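PDB 3DMH: probable ribosomal RNA small subunit methyltransferase from Thermus thermophilus, which methylates N2 of a guanosine in 16S ribosomal RNA, using S-adenosylmethionine as the methyl donor. Local coordinates for residues G19-K24 and S85-R90. Residues are numbered along the deposited sequence; the frame is centred on the assembly and turned at random.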
# COMPACT_ATOMS: atom_id res chain seq x y z
N GLY A 19 -17.71 7.04 21.02
CA GLY A 19 -17.30 7.75 19.81
C GLY A 19 -17.66 7.05 18.52
O GLY A 19 -18.62 6.27 18.45
N ARG A 20 -16.87 7.36 17.50
CA ARG A 20 -17.06 6.83 16.16
C ARG A 20 -15.72 6.76 15.46
O ARG A 20 -14.77 7.42 15.85
CB ARG A 20 -18.04 7.71 15.38
CG ARG A 20 -17.46 9.08 14.99
CD ARG A 20 -18.48 10.00 14.34
NE ARG A 20 -17.79 11.25 13.94
CZ ARG A 20 -18.22 12.06 12.97
NH1 ARG A 20 -19.32 11.81 12.27
NH2 ARG A 20 -17.49 13.16 12.67
N LEU A 21 -15.65 5.93 14.43
CA LEU A 21 -14.43 5.79 13.67
C LEU A 21 -14.81 5.61 12.21
O LEU A 21 -15.66 4.79 11.89
CB LEU A 21 -13.69 4.55 14.17
CG LEU A 21 -12.25 4.40 13.72
CD1 LEU A 21 -11.34 5.43 14.41
CD2 LEU A 21 -11.78 2.98 14.03
N PHE A 22 -14.20 6.42 11.33
CA PHE A 22 -14.48 6.28 9.90
C PHE A 22 -13.69 5.14 9.29
O PHE A 22 -12.50 4.97 9.55
CB PHE A 22 -14.13 7.57 9.15
CG PHE A 22 -15.13 8.69 9.40
CD1 PHE A 22 -16.16 8.91 8.49
CD2 PHE A 22 -15.04 9.52 10.53
CE1 PHE A 22 -17.06 9.94 8.67
CE2 PHE A 22 -15.98 10.55 10.73
CZ PHE A 22 -16.98 10.76 9.78
N ILE A 23 -14.38 4.42 8.41
CA ILE A 23 -13.74 3.37 7.61
C ILE A 23 -14.12 3.58 6.15
O ILE A 23 -15.05 4.32 5.83
CB ILE A 23 -14.14 1.95 8.10
CG1 ILE A 23 -15.60 1.66 7.80
CG2 ILE A 23 -13.77 1.78 9.62
CD1 ILE A 23 -16.00 0.21 8.05
N LYS A 24 -13.42 2.90 5.25
CA LYS A 24 -13.82 2.95 3.83
C LYS A 24 -13.27 1.71 3.15
O LYS A 24 -12.31 1.09 3.66
CB LYS A 24 -13.29 4.23 3.12
CG LYS A 24 -11.79 4.19 2.86
CD LYS A 24 -11.29 5.38 2.01
CE LYS A 24 -11.97 5.46 0.66
NZ LYS A 24 -11.64 4.31 -0.26
N SER A 85 -11.79 10.96 11.14
CA SER A 85 -12.04 10.62 12.54
C SER A 85 -11.47 11.62 13.56
O SER A 85 -11.63 11.41 14.76
CB SER A 85 -11.45 9.24 12.82
OG SER A 85 -12.08 8.23 12.04
N GLY A 86 -10.77 12.64 13.05
CA GLY A 86 -10.12 13.65 13.91
C GLY A 86 -8.91 13.11 14.65
O GLY A 86 -8.56 13.63 15.73
N LEU A 87 -8.25 12.10 14.07
CA LEU A 87 -7.10 11.46 14.73
C LEU A 87 -5.84 11.96 14.06
O LEU A 87 -5.71 11.82 12.86
CB LEU A 87 -7.20 9.93 14.62
CG LEU A 87 -8.43 9.27 15.26
CD1 LEU A 87 -8.47 7.79 14.95
CD2 LEU A 87 -8.44 9.51 16.77
N GLN A 88 -4.93 12.56 14.84
CA GLN A 88 -3.67 13.08 14.30
C GLN A 88 -2.97 11.94 13.59
O GLN A 88 -2.85 10.84 14.14
CB GLN A 88 -2.80 13.60 15.44
CG GLN A 88 -1.54 14.31 14.95
CD GLN A 88 -0.69 14.82 16.08
OE1 GLN A 88 0.35 14.25 16.37
NE2 GLN A 88 -1.14 15.89 16.72
N ALA A 89 -2.51 12.21 12.37
CA ALA A 89 -1.85 11.20 11.59
C ALA A 89 -1.02 11.89 10.54
O ALA A 89 -1.42 12.93 10.01
CB ALA A 89 -2.84 10.27 10.94
N ARG A 90 0.14 11.32 10.26
CA ARG A 90 0.99 11.87 9.21
C ARG A 90 1.21 10.86 8.12
O ARG A 90 1.32 9.67 8.40
CB ARG A 90 2.38 12.21 9.77
CG ARG A 90 2.38 13.05 11.02
CD ARG A 90 1.65 14.34 10.85
NE ARG A 90 1.73 15.13 12.08
CZ ARG A 90 1.20 16.34 12.24
NH1 ARG A 90 0.50 16.91 11.28
NH2 ARG A 90 1.34 16.97 13.40
O HOH W 1 -12.41 8.60 16.54
O HOH W 2 -10.53 6.29 11.07
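A serine hydroxyl at the C-terminal end of helix 76-84 accepts a hydrogen bond from one backbone N-H of strand 19-23, joining the N-terminal beta hairpin to the first of two similar sheet-and-helix halves. The evidence is one direct bond: Phe22 N donates to Ser85 OG at 2.9 Å, nearly straight at 167°. On its other side strand 19-23 pairs with strand 12-16, through backbone bonds of Leu21 to Leu14 and Ile23 to Thr12. With OG turned away from its own carbonyl carbon (chi1 -63°), Ser85 also has Cys81 O, one turn back in the helix, and a water 2.7 Å from OG as alternative acceptors for its one hydroxyl proton; that water in turn donates to Phe22 O. A second water donates to Arg20 O at 2.7 Å and only weakly to Ser85 O. The helix stops here in a Schellman motif, Gly86 taking positive phi (72°) as the chain turns toward strand 90-91, an outermost strand of the N-terminal Rossmann-like sheet. The Phe22 ring presents its edge to Ser85, CD2 lying 3.6 Å from OG with the oxygen near the ring plane, while Phe22 CE2 sits 3.5 Å above the centre of the Arg20 guanidinium plane. Beside the polar joint, Leu21 and Leu87 cross at about a right angle and touch through their CD1 methyls at 3.8 Å. Replacing Ser85 by alanine is likely to leave Phe22 N without its acceptor and Cys81 O and the water at Phe22 O without their partner in the hydroxyl. Beyond the strand, Lys24 forms a salt bridge with Asp288, a residue of the S-adenosylmethionine site.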